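Local coordinates for isoaspartyl dipeptidase (Fervidobacterium islandicum, PDB 7CF6), which probably hydrolyses isoaspartyl (beta-aspartyl) dipeptides, such as the bound beta-Asp-Leu, at a two-zinc centre, at residues B[95-100]-B[125-130]; B[66-71]-B[115-120]; B[156-161]-B[194-199]. All blocks are in the same frame, centred on the assembly; numbering follows the deposited sequence.

Contact 1: residues B[95-100]-B[125-130]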
# COMPACT_ATOMS: atom_id res chain seq x y z
N THR B 95 15.20 -40.30 4.52
CA THR B 95 14.83 -39.83 5.88
C THR B 95 14.73 -38.30 5.96
O THR B 95 14.06 -37.83 6.91
CB THR B 95 15.80 -40.37 6.94
OG1 THR B 95 17.10 -39.87 6.62
CG2 THR B 95 15.77 -41.88 6.98
N THR B 96 15.37 -37.58 5.03
CA THR B 96 15.33 -36.09 4.98
C THR B 96 14.97 -35.65 3.56
O THR B 96 15.45 -36.31 2.61
CB THR B 96 16.65 -35.45 5.47
OG1 THR B 96 17.04 -35.92 6.77
CG2 THR B 96 16.58 -33.94 5.49
N VAL B 97 14.12 -34.62 3.42
CA VAL B 97 13.82 -33.95 2.13
C VAL B 97 13.81 -32.43 2.35
O VAL B 97 13.46 -31.98 3.47
CB VAL B 97 12.49 -34.44 1.54
CG1 VAL B 97 12.50 -35.95 1.38
CG2 VAL B 97 11.29 -33.98 2.35
N VAL B 98 14.20 -31.68 1.31
CA VAL B 98 14.11 -30.20 1.23
C VAL B 98 13.10 -29.88 0.12
O VAL B 98 13.41 -30.26 -1.05
CB VAL B 98 15.49 -29.59 0.92
CG1 VAL B 98 15.54 -28.09 1.20
CG2 VAL B 98 16.60 -30.32 1.67
N GLY B 99 11.97 -29.23 0.45
CA GLY B 99 10.88 -28.96 -0.52
C GLY B 99 11.01 -27.60 -1.17
O GLY B 99 11.46 -26.69 -0.47
N CYS B 100 10.64 -27.46 -2.45
CA CYS B 100 10.70 -26.17 -3.23
C CYS B 100 9.41 -25.99 -4.06
O CYS B 100 8.69 -26.98 -4.30
CB CYS B 100 11.94 -26.10 -4.13
SG CYS B 100 12.21 -27.56 -5.18
N LEU B 125 9.60 -37.95 9.55
CA LEU B 125 10.54 -37.46 8.50
C LEU B 125 11.19 -36.14 8.96
O LEU B 125 10.55 -35.41 9.78
CB LEU B 125 9.74 -37.23 7.22
CG LEU B 125 10.50 -37.53 5.95
CD1 LEU B 125 10.79 -39.02 5.85
CD2 LEU B 125 9.71 -37.06 4.75
N ASN B 126 12.39 -35.85 8.44
CA ASN B 126 13.16 -34.59 8.71
C ASN B 126 12.97 -33.66 7.51
O ASN B 126 13.18 -34.13 6.40
CB ASN B 126 14.61 -34.92 9.05
CG ASN B 126 14.74 -35.83 10.26
OD1 ASN B 126 14.82 -35.36 11.41
ND2 ASN B 126 14.78 -37.14 10.04
N THR B 127 12.53 -32.41 7.70
CA THR B 127 12.08 -31.53 6.57
C THR B 127 12.70 -30.13 6.59
O THR B 127 12.95 -29.57 7.68
CB THR B 127 10.56 -31.45 6.54
OG1 THR B 127 10.05 -30.85 7.73
CG2 THR B 127 9.99 -32.83 6.36
N PHE B 128 12.93 -29.57 5.40
CA PHE B 128 13.33 -28.15 5.18
C PHE B 128 12.68 -27.62 3.90
O PHE B 128 12.27 -28.42 2.99
CB PHE B 128 14.86 -28.01 5.18
CG PHE B 128 15.54 -28.65 6.37
CD1 PHE B 128 15.89 -29.99 6.35
CD2 PHE B 128 15.84 -27.89 7.50
CE1 PHE B 128 16.48 -30.57 7.46
CE2 PHE B 128 16.44 -28.49 8.61
CZ PHE B 128 16.76 -29.82 8.59
N ILE B 129 12.58 -26.30 3.82
CA ILE B 129 11.97 -25.61 2.63
C ILE B 129 12.84 -24.46 2.07
O ILE B 129 13.72 -23.88 2.78
CB ILE B 129 10.53 -25.15 2.98
CG1 ILE B 129 10.50 -24.16 4.15
CG2 ILE B 129 9.63 -26.35 3.24
CD1 ILE B 129 9.30 -23.26 4.14
N TYR B 130 12.60 -24.13 0.80
CA TYR B 130 13.02 -22.85 0.18
C TYR B 130 11.82 -21.88 0.19
O TYR B 130 10.66 -22.33 0.16
CB TYR B 130 13.55 -23.06 -1.23
CG TYR B 130 14.74 -23.99 -1.45
CD1 TYR B 130 16.04 -23.51 -1.52
CD2 TYR B 130 14.55 -25.32 -1.75
CE1 TYR B 130 17.12 -24.34 -1.80
CE2 TYR B 130 15.62 -26.16 -2.05
CZ TYR B 130 16.91 -25.68 -2.07
OH TYR B 130 17.93 -26.55 -2.37
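Strands 95-99 and 126-130 run side by side in the same direction, their short axes 18° apart and 4.4 Å at closest approach, and the parallel register pairs T96 with N126, V97 with T127, V98 with F128 and G99 with I129. The ladder alternates as a parallel pair should: N126 N donates to T95 O, V97 N to N126 O, F128 N to V97 O, G99 N to F128 O at 2.7 Å, and Y130 N to G99 O.

The N126 side chain reaches across to the neighbouring strand and gives T95 O a second donor, ND2 at 3.3 Å, beside N126 N; ND2 stands above the carbonyl plane, yet T95 O lies close to the amide plane of N126. On the face of T96, V98, N126 and F128, T96 OG1 rests 3.5 Å from N126 CB, while the T96 methyl CG2, turned opposite the backbone N (OG1 at chi1 -53°), meets the edge of the F128 ring, in its plane, at CE1 (3.9 Å). Further along, V98 CG1 lies 3.8 Å from Y130 CE2 and C100 CB 3.6 Å from Y130 CD2. On the other face, V97 CG2 touches L125 CD2, and I129 packs on L113 and A117 of helix 110-121. That helix links the two strands, making a beta-alpha-beta crossover of the TIM-barrel fold of amidohydrolases.

Contact 2: residues B[66-71]-B[115-120]. With ZN (zinc ion), chain R; FWO ((2S)-2-[[(3S)-3-azanyl-4-oxidanyl-4-oxidanylidene-butanoyl]amino]-4-methyl-pentanoic acid), chain P.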
# COMPACT_ATOMS: atom_id res chain seq x y z
N VAL B 66 12.59 -31.67 -3.78
CA VAL B 66 11.27 -32.38 -3.79
C VAL B 66 10.13 -31.36 -3.75
O VAL B 66 10.18 -30.40 -2.94
CB VAL B 66 11.19 -33.39 -2.63
CG1 VAL B 66 9.98 -34.30 -2.74
CG2 VAL B 66 12.45 -34.22 -2.55
N HIS B 67 9.13 -31.55 -4.62
CA HIS B 67 7.87 -30.76 -4.68
C HIS B 67 6.84 -31.39 -3.74
O HIS B 67 5.88 -31.99 -4.22
CB HIS B 67 7.40 -30.68 -6.13
CG HIS B 67 8.34 -29.87 -6.95
ND1 HIS B 67 8.22 -28.50 -7.05
CD2 HIS B 67 9.45 -30.23 -7.62
CE1 HIS B 67 9.21 -28.04 -7.78
NE2 HIS B 67 9.99 -29.09 -8.13
N ILE B 68 7.07 -31.27 -2.43
CA ILE B 68 6.32 -32.04 -1.39
C ILE B 68 4.82 -31.68 -1.45
O ILE B 68 4.00 -32.50 -1.01
CB ILE B 68 6.93 -31.80 0.01
CG1 ILE B 68 6.96 -30.32 0.40
CG2 ILE B 68 8.30 -32.44 0.08
CD1 ILE B 68 7.25 -30.06 1.86
N THR B 69 4.48 -30.50 -1.97
CA THR B 69 3.09 -30.00 -2.09
C THR B 69 2.46 -30.46 -3.42
O THR B 69 1.27 -30.20 -3.61
CB THR B 69 3.03 -28.47 -2.00
OG1 THR B 69 3.82 -27.88 -3.03
CG2 THR B 69 3.49 -27.97 -0.65
N GLY B 70 3.25 -31.08 -4.30
CA GLY B 70 2.93 -31.17 -5.74
C GLY B 70 3.43 -29.94 -6.49
O GLY B 70 3.72 -28.90 -5.86
N GLY B 71 3.57 -30.09 -7.81
CA GLY B 71 3.99 -29.02 -8.74
C GLY B 71 3.43 -29.27 -10.13
O GLY B 71 2.32 -29.78 -10.24
N ALA B 115 3.26 -25.89 5.71
CA ALA B 115 2.38 -26.83 6.44
C ALA B 115 2.79 -28.28 6.14
O ALA B 115 2.88 -29.10 7.07
CB ALA B 115 0.94 -26.60 6.06
N LYS B 116 3.00 -28.59 4.86
CA LYS B 116 3.22 -29.98 4.42
C LYS B 116 4.56 -30.48 4.96
O LYS B 116 4.67 -31.68 5.20
CB LYS B 116 3.23 -30.10 2.90
CG LYS B 116 3.63 -31.47 2.38
CD LYS B 116 2.72 -32.55 2.83
CE LYS B 116 2.97 -33.82 2.08
NZ LYS B 116 2.00 -34.87 2.45
N ALA B 117 5.54 -29.57 5.07
CA ALA B 117 6.87 -29.85 5.64
C ALA B 117 6.67 -30.25 7.09
O ALA B 117 7.36 -31.17 7.52
CB ALA B 117 7.77 -28.64 5.56
N LYS B 118 5.79 -29.54 7.79
CA LYS B 118 5.55 -29.74 9.24
C LYS B 118 4.77 -31.04 9.45
O LYS B 118 5.05 -31.72 10.42
CB LYS B 118 4.94 -28.50 9.90
CG LYS B 118 6.00 -27.54 10.43
CD LYS B 118 5.50 -26.54 11.44
CE LYS B 118 6.58 -25.76 12.17
NZ LYS B 118 7.33 -26.61 13.11
N SER B 119 3.87 -31.42 8.55
CA SER B 119 3.06 -32.66 8.68
C SER B 119 3.96 -33.87 8.38
O SER B 119 3.93 -34.86 9.13
CB SER B 119 1.80 -32.59 7.84
OG SER B 119 2.10 -32.71 6.47
N LEU B 120 4.79 -33.75 7.36
CA LEU B 120 5.88 -34.72 7.10
C LEU B 120 6.75 -34.83 8.36
O LEU B 120 7.12 -35.97 8.64
CB LEU B 120 6.71 -34.30 5.88
CG LEU B 120 5.98 -34.49 4.55
CD1 LEU B 120 6.79 -33.95 3.38
CD2 LEU B 120 5.62 -35.97 4.34
ZN ZN R . 12.09 -29.26 -9.48
C10 FWO P . 12.16 -30.39 -15.65
C13 FWO P . 9.28 -28.74 -13.51
C15 FWO P . 12.70 -29.61 -16.85
C17 FWO P . 7.78 -28.26 -11.49
O01 FWO P . 13.94 -29.23 -16.87
O02 FWO P . 11.39 -29.61 -12.86
O03 FWO P . 11.92 -29.36 -17.83
O04 FWO P . 7.42 -29.44 -11.20
O05 FWO P . 6.98 -27.30 -11.22
N06 FWO P . 10.93 -29.75 -15.16
N07 FWO P . 10.33 -28.25 -11.32
C08 FWO P . 11.84 -31.83 -16.11
C09 FWO P . 12.77 -32.43 -17.19
C11 FWO P . 12.00 -33.36 -18.14
C12 FWO P . 13.89 -33.19 -16.47
C14 FWO P . 10.64 -29.40 -13.76
C16 FWO P . 9.17 -27.97 -12.17
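Just beyond barrel strand 55-66, the loop that supplies a zinc ligand packs against helix 110-121, and I68, which touches K116, A117 and L120, is central to the junction. Its CD1 lies 3.7 Å from A117 N and 4.0 Å from A117 CB, so the branch end abuts the helix backbone as well as a side chain. The other branch, CG2, meets L120 CD1 at 3.9 Å. With CG1 between the backbone N and the carbonyl carbon (chi1 57°), the CG1-CD1 branch goes to A117 and the CG of K116, and CG2 to L120.

The aliphatic part of K116 crosses I68 at a slant and runs past T69 in the opposite sense: K116 CE approaches I68 O to 3.5 Å and CB comes near T69 CG2. The chain bends at chi2 (60°), and NZ continues past the loop to a salt bridge with E83 and a hydrogen bond to L84 O. No hydrogen bond joins the two segments, so their interface is van der Waals packing.

Within the loop, a type I turn from H67 to G70 is closed by G70 N to H67 O, and T69 OG1 donates to G70 O in the carbonyl plane, on a lone pair. The imidazole of H67 points the other way from the helix: NE2 binds a zinc ion at 2.5 Å, the metal lying at the ring edge and in its plane, while O04 of the dipeptide sits 4.0 Å above one face, over the ring centre. H65, H67, E160 and D289 make up this zinc's site, and H65 and H67 form the His-x-His pair at the end of the first barrel strand that is characteristic of amidohydrolases.

Contact 3: residues B[156-161]-B[194-199]. With ZN (zinc ion), chain Q; ZN (zinc ion), chain R; FWO ((2S)-2-[[(3S)-3-azanyl-4-oxidanyl-4-oxidanylidene-butanoyl]amino]-4-methyl-pentanoic acid), chain P.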
# COMPACT_ATOMS: atom_id res chain seq x y z
N ILE B 156 15.73 -22.48 4.35
CA ILE B 156 17.22 -22.66 4.25
C ILE B 156 17.74 -21.94 2.99
O ILE B 156 18.91 -22.17 2.64
CB ILE B 156 17.62 -24.15 4.27
CG1 ILE B 156 16.74 -25.04 3.38
CG2 ILE B 156 17.65 -24.69 5.68
CD1 ILE B 156 16.90 -24.77 1.91
N GLY B 157 16.92 -21.14 2.32
CA GLY B 157 17.32 -20.38 1.12
C GLY B 157 16.15 -20.01 0.21
O GLY B 157 14.99 -20.00 0.68
N VAL B 158 16.47 -19.70 -1.05
CA VAL B 158 15.48 -19.34 -2.11
C VAL B 158 15.66 -20.22 -3.36
O VAL B 158 16.82 -20.53 -3.74
CB VAL B 158 15.58 -17.86 -2.48
CG1 VAL B 158 16.86 -17.55 -3.24
CG2 VAL B 158 14.37 -17.41 -3.29
N GLY B 159 14.55 -20.56 -4.03
CA GLY B 159 14.58 -21.32 -5.28
C GLY B 159 13.23 -21.92 -5.64
O GLY B 159 12.23 -21.64 -5.00
N GLU B 160 13.21 -22.73 -6.70
CA GLU B 160 14.33 -22.86 -7.62
C GLU B 160 14.22 -21.71 -8.64
O GLU B 160 13.17 -21.65 -9.30
CB GLU B 160 14.35 -24.24 -8.27
CG GLU B 160 12.99 -24.72 -8.72
CD GLU B 160 12.95 -26.02 -9.51
OE1 GLU B 160 13.98 -26.36 -10.15
OE2 GLU B 160 11.88 -26.67 -9.50
N ILE B 161 15.21 -20.79 -8.68
CA ILE B 161 15.22 -19.62 -9.61
C ILE B 161 15.47 -20.13 -11.03
O ILE B 161 16.44 -20.89 -11.24
CB ILE B 161 16.28 -18.58 -9.21
CG1 ILE B 161 16.01 -18.03 -7.80
CG2 ILE B 161 16.37 -17.48 -10.25
CD1 ILE B 161 14.58 -17.59 -7.53
N GLY B 194 21.97 -20.50 3.62
CA GLY B 194 21.62 -19.39 2.72
C GLY B 194 21.76 -19.76 1.25
O GLY B 194 22.21 -18.91 0.48
N ILE B 195 21.32 -20.96 0.85
CA ILE B 195 21.50 -21.49 -0.54
C ILE B 195 20.55 -20.81 -1.52
O ILE B 195 19.41 -20.55 -1.15
CB ILE B 195 21.28 -23.01 -0.56
CG1 ILE B 195 22.23 -23.72 0.41
CG2 ILE B 195 21.40 -23.54 -1.98
CD1 ILE B 195 23.69 -23.24 0.36
N VAL B 196 21.03 -20.59 -2.75
CA VAL B 196 20.20 -20.24 -3.95
C VAL B 196 20.17 -21.44 -4.89
O VAL B 196 21.17 -21.70 -5.57
CB VAL B 196 20.72 -18.98 -4.66
CG1 VAL B 196 19.90 -18.65 -5.90
CG2 VAL B 196 20.76 -17.80 -3.71
N ASN B 197 19.07 -22.15 -4.94
CA ASN B 197 18.92 -23.31 -5.84
C ASN B 197 18.63 -22.71 -7.21
O ASN B 197 17.78 -21.83 -7.28
CB ASN B 197 17.85 -24.27 -5.33
CG ASN B 197 17.86 -25.61 -6.03
OD1 ASN B 197 18.35 -25.70 -7.14
ND2 ASN B 197 17.32 -26.63 -5.38
N PHE B 198 19.39 -23.09 -8.22
CA PHE B 198 19.18 -22.62 -9.62
C PHE B 198 18.58 -23.78 -10.39
O PHE B 198 19.17 -24.89 -10.40
CB PHE B 198 20.49 -22.11 -10.24
CG PHE B 198 20.95 -20.75 -9.76
CD1 PHE B 198 20.43 -19.60 -10.32
CD2 PHE B 198 21.90 -20.62 -8.76
CE1 PHE B 198 20.85 -18.35 -9.88
CE2 PHE B 198 22.33 -19.37 -8.32
CZ PHE B 198 21.79 -18.23 -8.88
N HIS B 199 17.39 -23.55 -10.96
CA HIS B 199 16.79 -24.38 -12.04
C HIS B 199 17.29 -23.88 -13.38
O HIS B 199 16.91 -22.77 -13.76
CB HIS B 199 15.27 -24.29 -12.07
CG HIS B 199 14.71 -24.89 -13.30
ND1 HIS B 199 14.53 -26.25 -13.43
CD2 HIS B 199 14.30 -24.34 -14.46
CE1 HIS B 199 14.01 -26.50 -14.62
NE2 HIS B 199 13.85 -25.35 -15.27
ZN ZN Q . 13.63 -27.41 -12.17
ZN ZN R . 12.09 -29.26 -9.48
C10 FWO P . 12.16 -30.39 -15.65
C13 FWO P . 9.28 -28.74 -13.51
C15 FWO P . 12.70 -29.61 -16.85
C17 FWO P . 7.78 -28.26 -11.49
O01 FWO P . 13.94 -29.23 -16.87
O02 FWO P . 11.39 -29.61 -12.86
O03 FWO P . 11.92 -29.36 -17.83
O04 FWO P . 7.42 -29.44 -11.20
O05 FWO P . 6.98 -27.30 -11.22
N06 FWO P . 10.93 -29.75 -15.16
N07 FWO P . 10.33 -28.25 -11.32
C08 FWO P . 11.84 -31.83 -16.11
C09 FWO P . 12.77 -32.43 -17.19
C11 FWO P . 12.00 -33.36 -18.14
C12 FWO P . 13.89 -33.19 -16.47
C14 FWO P . 10.64 -29.40 -13.76
C16 FWO P . 9.17 -27.97 -12.17
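E160 and H199 meet at one zinc ion, which E160 OE1 binds at 2.3 Å and H199 ND1 at 1.9 Å. The second carboxylate oxygen, OE2, reaches the other zinc at 2.6 Å, so E160 bridges the two metals. E160 OE2 also accepts a hydrogen bond from the dipeptide amine, FWO N07, at 2.9 Å. Carboxylate and imidazole planes stand 88° apart. The extended E160 chain carries both oxygens out to the metals. On the far side of the imidazole, H199 NE2 is hydrogen-bonded to D165, which probably helps fix the ring's rotation and may polarise it, while Y134 stacks on the ring.

The ligands are mounted on parallel strands 156-161 and 195-199, whose short axes are 12° apart. They are neighbouring strands of the TIM barrel, joined through helix 173-190 in a beta-alpha-beta crossover, and E160 and H199 lie toward their C-terminal ends, where amidohydrolases carry their metal site.

Backbone bonds hold the pair: I195 N to I156 O, V158 N to I195 O and N197 N to V158 O. The register then slips by one residue, a beta bulge, at the cis peptide bond between G159 and E160; beyond it I161 N donates to N197 O and H199 N to I161 O (2.8 Å). On the side facing helix 173-190, V158 CG1 and V196 CG2 lie side by side 3.9 Å apart, and V196 CG1 sits over one face of the F198 ring, 3.4 Å above its plane and offset toward the rim.

How the contacts relate
Contacts 1 and 2 interlock along the chain, their segments alternating, and their centres are 8 Å apart; contact 3 follows both, with its centre 13 Å from that of contact 1 and 16 Å from that of contact 2. Helix 110-121 of contact 2 is the connection between the two strands of contact 1, and T127 OG1 bonds to A117 O on it. C100 N pairs with V66 O at the start of the metal loop. Strands 126-131 and 155-163 are neighbours in the barrel sheet, tied by I156 N to I129 O. Contacts 2 and 3 converge on one zinc and the dipeptide, so barrel strands that are not all neighbours build a single active site, with contact 1 in between.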